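Local coordinates for hypothetical protein, IPT/TIG domain protein (Bacteroides ovatus, PDB 4HW6) that is of unknown function, combines an IPT/TIG domain with a six-bladed beta-propeller, and may act as an auxiliary nutrient, possibly carbohydrate, binding protein, at residues A[222-234]-A[242-255]. Residues are numbered along the deposited sequence; the frame is centred on the assembly and turned at random.
Sequences LSLCNARGAKTCA and IYYTRYHHAMISSY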
loop_
_atom_site.group_PDB
_atom_site.type_symbol
_atom_site.label_atom_id
_atom_site.label_comp_id
_atom_site.label_asym_id
_atom_site.label_seq_id
_atom_site.Cartn_x
_atom_site.Cartn_y
_atom_site.Cartn_z
ATOM N N LEU A 222 -15.301 1.977 23.996
ATOM C CA LEU A 222 -16.751 1.831 24.160
ATOM C C LEU A 222 -17.186 0.530 23.487
ATOM O O LEU A 222 -16.558 0.077 22.534
ATOM C CB LEU A 222 -17.507 3.002 23.518
ATOM C CG LEU A 222 -17.172 4.438 23.954
ATOM C CD1 LEU A 222 -17.888 5.439 23.052
ATOM C CD2 LEU A 222 -17.502 4.707 25.420
ATOM N N SER A 223 -18.260 -0.069 23.985
ATOM C CA SER A 223 -18.858 -1.248 23.356
ATOM C C SER A 223 -20.040 -0.803 22.497
ATOM O O SER A 223 -20.958 -0.150 23.000
ATOM C CB SER A 223 -19.343 -2.226 24.434
ATOM O OG SER A 223 -18.249 -2.643 25.253
ATOM N N LEU A 224 -20.031 -1.158 21.223
ATOM C CA LEU A 224 -21.068 -0.724 20.319
ATOM C C LEU A 224 -22.202 -1.721 20.275
ATOM O O LEU A 224 -23.344 -1.350 20.474
ATOM C CB LEU A 224 -20.542 -0.520 18.908
ATOM C CG LEU A 224 -19.485 0.563 18.746
ATOM C CD1 LEU A 224 -19.157 0.768 17.270
ATOM C CD2 LEU A 224 -19.960 1.858 19.400
ATOM N N CYS A 225 -21.898 -2.977 19.991
ATOM C CA CYS A 225 -22.944 -3.982 19.901
ATOM C C CYS A 225 -22.412 -5.381 20.104
ATOM O O CYS A 225 -21.228 -5.670 19.887
ATOM C CB CYS A 225 -23.703 -3.890 18.570
ATOM S SG CYS A 225 -22.677 -4.254 17.145
ATOM N N ASN A 226 -23.315 -6.251 20.542
ATOM C CA ASN A 226 -23.017 -7.665 20.686
ATOM C C ASN A 226 -23.023 -8.356 19.340
ATOM O O ASN A 226 -23.845 -8.054 18.462
ATOM C CB ASN A 226 -24.062 -8.356 21.562
ATOM C CG ASN A 226 -24.089 -7.839 22.974
ATOM O OD1 ASN A 226 -23.113 -7.258 23.470
ATOM N ND2 ASN A 226 -25.219 -8.054 23.646
ATOM N N ALA A 227 -22.101 -9.293 19.162
ATOM C CA ALA A 227 -22.065 -10.073 17.937
ATOM C C ALA A 227 -21.097 -11.203 18.219
ATOM O O ALA A 227 -19.976 -10.972 18.642
ATOM C CB ALA A 227 -21.566 -9.244 16.766
ATOM N N ARG A 228 -21.572 -12.415 17.996
ATOM C CA ARG A 228 -20.769 -13.597 18.114
ATOM C C ARG A 228 -20.106 -13.948 16.797
ATOM O O ARG A 228 -20.731 -13.926 15.727
ATOM C CB ARG A 228 -21.684 -14.725 18.566
ATOM C CG ARG A 228 -21.038 -16.087 18.564
ATOM C CD ARG A 228 -21.995 -17.085 19.156
ATOM N NE ARG A 228 -21.417 -18.413 19.103
ATOM C CZ ARG A 228 -21.937 -19.462 19.729
ATOM N NH1 ARG A 228 -23.059 -19.341 20.436
ATOM N NH2 ARG A 228 -21.351 -20.652 19.628
ATOM N N GLY A 229 -18.834 -14.338 16.862
ATOM C CA GLY A 229 -18.089 -14.735 15.666
ATOM C C GLY A 229 -17.972 -13.690 14.577
ATOM O O GLY A 229 -17.966 -14.036 13.377
ATOM N N ALA A 230 -17.872 -12.427 14.973
ATOM C CA ALA A 230 -17.740 -11.338 14.007
ATOM C C ALA A 230 -16.369 -11.320 13.361
ATOM O O ALA A 230 -15.340 -11.536 14.046
ATOM C CB ALA A 230 -18.081 -9.982 14.650
ATOM N N LYS A 231 -16.345 -11.009 12.053
ATOM C CA LYS A 231 -15.135 -11.149 11.234
ATOM C C LYS A 231 -14.577 -9.892 10.559
ATOM O O LYS A 231 -13.400 -9.847 10.210
ATOM C CB LYS A 231 -15.395 -12.168 10.120
ATOM C CG LYS A 231 -15.755 -13.562 10.595
ATOM C CD LYS A 231 -14.669 -14.164 11.467
ATOM C CE LYS A 231 -14.903 -15.640 11.749
ATOM N NZ LYS A 231 -13.680 -16.223 12.364
ATOM N N THR A 232 -15.417 -8.896 10.356
ATOM C CA THR A 232 -15.071 -7.756 9.499
ATOM C C THR A 232 -15.925 -6.555 9.868
ATOM O O THR A 232 -16.993 -6.710 10.460
ATOM C CB THR A 232 -15.193 -8.115 7.986
ATOM O OG1 THR A 232 -14.656 -7.063 7.162
ATOM C CG2 THR A 232 -16.625 -8.402 7.569
ATOM N N CYS A 233 -15.418 -5.359 9.581
ATOM C CA CYS A 233 -16.133 -4.094 9.858
ATOM C C CYS A 233 -15.878 -3.096 8.719
ATOM O O CYS A 233 -14.847 -2.432 8.670
ATOM C CB CYS A 233 -15.731 -3.471 11.201
ATOM S SG CYS A 233 -13.964 -3.239 11.522
ATOM N N ALA A 234 -16.834 -2.993 7.815
ATOM C CA ALA A 234 -16.697 -2.144 6.642
ATOM C C ALA A 234 -17.611 -0.937 6.800
ATOM O O ALA A 234 -18.835 -1.067 6.817
ATOM C CB ALA A 234 -17.048 -2.923 5.391
ATOM N N ILE A 242 -21.641 0.525 9.928
ATOM C CA ILE A 242 -20.648 -0.526 10.025
ATOM C C ILE A 242 -21.246 -1.842 9.579
ATOM O O ILE A 242 -22.154 -2.373 10.209
ATOM C CB ILE A 242 -20.079 -0.672 11.457
ATOM C CG1 ILE A 242 -19.460 0.643 11.926
ATOM C CG2 ILE A 242 -19.040 -1.783 11.511
ATOM C CD1 ILE A 242 -19.237 0.688 13.439
ATOM N N TYR A 243 -20.771 -2.344 8.453
ATOM C CA TYR A 243 -21.252 -3.598 7.892
ATOM C C TYR A 243 -20.362 -4.740 8.328
ATOM O O TYR A 243 -19.136 -4.643 8.265
ATOM C CB TYR A 243 -21.351 -3.524 6.353
ATOM C CG TYR A 243 -22.425 -2.550 5.848
ATOM C CD1 TYR A 243 -22.222 -1.158 5.881
ATOM C CD2 TYR A 243 -23.632 -3.018 5.318
ATOM C CE1 TYR A 243 -23.188 -0.272 5.412
ATOM C CE2 TYR A 243 -24.619 -2.131 4.857
ATOM C CZ TYR A 243 -24.375 -0.758 4.893
ATOM O OH TYR A 243 -25.340 0.126 4.445
ATOM N N TYR A 244 -20.981 -5.837 8.781
ATOM C CA TYR A 244 -20.228 -6.962 9.301
ATOM C C TYR A 244 -20.860 -8.310 9.002
ATOM O O TYR A 244 -22.006 -8.383 8.559
ATOM C CB TYR A 244 -19.982 -6.805 10.799
ATOM C CG TYR A 244 -21.210 -6.827 11.700
ATOM C CD1 TYR A 244 -22.014 -5.693 11.873
ATOM C CD2 TYR A 244 -21.557 -7.973 12.406
ATOM C CE1 TYR A 244 -23.105 -5.714 12.729
ATOM C CE2 TYR A 244 -22.655 -8.000 13.255
ATOM C CZ TYR A 244 -23.413 -6.868 13.434
ATOM O OH TYR A 244 -24.519 -6.892 14.269
ATOM N N THR A 245 -20.069 -9.370 9.216
ATOM C CA THR A 245 -20.557 -10.729 9.176
ATOM C C THR A 245 -20.270 -11.420 10.508
ATOM O O THR A 245 -19.380 -10.997 11.261
ATOM C CB THR A 245 -19.917 -11.579 8.036
ATOM O OG1 THR A 245 -18.524 -11.796 8.302
ATOM C CG2 THR A 245 -20.069 -10.917 6.675
ATOM N N ARG A 246 -21.079 -12.437 10.792
ATOM C CA ARG A 246 -20.920 -13.335 11.939
ATOM C C ARG A 246 -20.881 -14.787 11.482
ATOM O O ARG A 246 -21.664 -15.214 10.639
ATOM C CB ARG A 246 -22.114 -13.207 12.879
ATOM C CG ARG A 246 -22.235 -11.868 13.586
ATOM C CD ARG A 246 -23.485 -11.845 14.432
ATOM N NE ARG A 246 -24.670 -11.937 13.578
ATOM C CZ ARG A 246 -25.905 -12.231 13.962
ATOM N NH1 ARG A 246 -26.201 -12.513 15.228
ATOM N NH2 ARG A 246 -26.871 -12.261 13.049
ATOM N N TYR A 247 -19.989 -15.562 12.085
ATOM C CA TYR A 247 -19.752 -16.939 11.695
ATOM C C TYR A 247 -21.000 -17.775 11.486
ATOM O O TYR A 247 -21.088 -18.505 10.503
ATOM C CB TYR A 247 -18.819 -17.596 12.718
ATOM C CG TYR A 247 -18.384 -19.001 12.365
ATOM C CD1 TYR A 247 -19.146 -20.093 12.730
ATOM C CD2 TYR A 247 -17.176 -19.236 11.699
ATOM C CE1 TYR A 247 -18.747 -21.373 12.420
ATOM C CE2 TYR A 247 -16.782 -20.511 11.370
ATOM C CZ TYR A 247 -17.558 -21.575 11.726
ATOM O OH TYR A 247 -17.171 -22.878 11.408
ATOM N N HIS A 248 -21.969 -17.680 12.400
ATOM C CA HIS A 248 -23.107 -18.581 12.368
ATOM C C HIS A 248 -24.328 -18.124 11.562
ATOM O O HIS A 248 -25.384 -18.765 11.633
ATOM C CB HIS A 248 -23.537 -18.896 13.786
ATOM C CG HIS A 248 -22.554 -19.735 14.526
ATOM N ND1 HIS A 248 -22.372 -21.074 14.248
ATOM C CD2 HIS A 248 -21.686 -19.428 15.526
ATOM C CE1 HIS A 248 -21.447 -21.563 15.061
ATOM N NE2 HIS A 248 -21.022 -20.591 15.853
ATOM N N HIS A 249 -24.179 -17.053 10.791
ATOM C CA HIS A 249 -25.303 -16.423 10.098
ATOM C C HIS A 249 -24.874 -16.120 8.641
ATOM O O HIS A 249 -23.816 -15.510 8.402
ATOM C CB HIS A 249 -25.703 -15.169 10.885
ATOM C CG HIS A 249 -26.146 -15.494 12.276
ATOM N ND1 HIS A 249 -27.407 -15.972 12.543
ATOM C CD2 HIS A 249 -25.462 -15.546 13.444
ATOM C CE1 HIS A 249 -27.502 -16.237 13.842
ATOM N NE2 HIS A 249 -26.333 -15.992 14.408
ATOM N N ALA A 250 -25.685 -16.546 7.680
ATOM C CA ALA A 250 -25.365 -16.310 6.249
ATOM C C ALA A 250 -25.992 -14.999 5.775
ATOM O O ALA A 250 -27.046 -15.006 5.123
ATOM C CB ALA A 250 -25.872 -17.466 5.388
HETATM N N MSE A 251 -25.309 -13.902 6.063
HETATM C CA MSE A 251 -25.854 -12.573 5.794
HETATM C C MSE A 251 -24.834 -11.505 6.089
HETATM O O MSE A 251 -23.781 -11.770 6.710
HETATM C CB MSE A 251 -27.116 -12.332 6.659
HETATM C CG MSE A 251 -26.837 -12.331 8.168
HETATM SE SE MSE A 251 -28.448 -12.507 9.235
HETATM C CE MSE A 251 -29.138 -14.183 8.547
ATOM N N ILE A 252 -25.122 -10.296 5.595
ATOM C CA ILE A 252 -24.424 -9.119 6.036
ATOM C C ILE A 252 -25.365 -8.369 6.985
ATOM O O ILE A 252 -26.537 -8.152 6.685
ATOM C CB ILE A 252 -24.045 -8.210 4.861
ATOM C CG1 ILE A 252 -23.129 -8.971 3.905
ATOM C CG2 ILE A 252 -23.389 -6.908 5.351
ATOM C CD1 ILE A 252 -22.909 -8.246 2.585
ATOM N N SER A 253 -24.797 -7.956 8.114
ATOM C CA SER A 253 -25.480 -7.183 9.120
ATOM C C SER A 253 -24.891 -5.781 9.147
ATOM O O SER A 253 -23.798 -5.541 8.588
ATOM C CB SER A 253 -25.298 -7.839 10.507
ATOM O OG SER A 253 -25.771 -9.198 10.533
ATOM N N SER A 254 -25.546 -4.867 9.851
ATOM C CA SER A 254 -24.946 -3.561 10.109
ATOM C C SER A 254 -25.311 -2.983 11.457
ATOM O O SER A 254 -26.355 -3.309 12.043
ATOM C CB SER A 254 -25.352 -2.525 9.050
ATOM O OG SER A 254 -26.718 -2.184 9.166
ATOM N N TYR A 255 -24.443 -2.073 11.898
ATOM C CA TYR A 255 -24.653 -1.228 13.044
ATOM C C TYR A 255 -24.402 0.221 12.640
ATOM O O TYR A 255 -23.368 0.545 12.032
ATOM C CB TYR A 255 -23.719 -1.641 14.208
ATOM C CG TYR A 255 -23.792 -0.677 15.371
ATOM C CD1 TYR A 255 -24.794 -0.773 16.317
ATOM C CD2 TYR A 255 -22.881 0.349 15.499
ATOM C CE1 TYR A 255 -24.878 0.123 17.372
ATOM C CE2 TYR A 255 -22.937 1.235 16.555
ATOM C CZ TYR A 255 -23.934 1.125 17.498
ATOM O OH TYR A 255 -23.998 2.035 18.546
HETATM O O HOH W 1 -24.457 1.266 21.046
HETATM O O HOH W 2 -22.159 -16.152 14.997
#
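L224 lays its CB over one face of the Y255 ring, a CH-pi contact 4.2 Å from the centroid, while its CD1 meets I242 CD1 at 3.8 Å. C225 continues this packing: with SG held between its own backbone N and carbonyl carbon (chi1 65°), the sulfur sits obliquely to two rings, 4.7 Å from the Y255 centroid and farther from that of Y244. CG anti to the backbone N (chi1 173°) sets the Y255 ring against L224 and C225, and a water joins its OH to L224 O. Deeper in, A227 CB touches Y244 CE2, and C233 CB lies 3.7 Å from I242 CG2; V196 and V198 of strand 195-199 flank C233. A234 and Y243 form an antiparallel hydrogen-bonded pair, A234 N to Y243 O and Y243 N to A234 O, both nearly straight. Between this pair and the A230-R246 bridge the register slips by one residue while the backbones stay close, T232 O lying 3.0 Å from Y244 CB; T232 O and T245 N are buried with no hydrogen-bond partner. At the bridge, K231 N bonds to T245 O and Y247 N to G229 O (2.8 Å). G229, at positive phi, packs its backbone against Y247 CB, with its O 3.7 Å away. In contrast to this tight, buried part, the type I turn R246-H249 forms the looser, solvent side. There the extended R228 chain brings NE within 3.7 Å of H248 CD2, guanidinium and imidazole planes 84° apart, and a water links R228 O to H248 N. R246 bends back at chi3 so that H249 CD2 lies over its guanidinium, which also pairs with E264. Strand 222-226, with a classic beta bulge opposite I209, lies at an edge of one four-stranded antiparallel sheet; 234-235, 242-244 and 251-255 belong to the next, a packing of consecutive blades characteristic of the six-bladed beta-propeller.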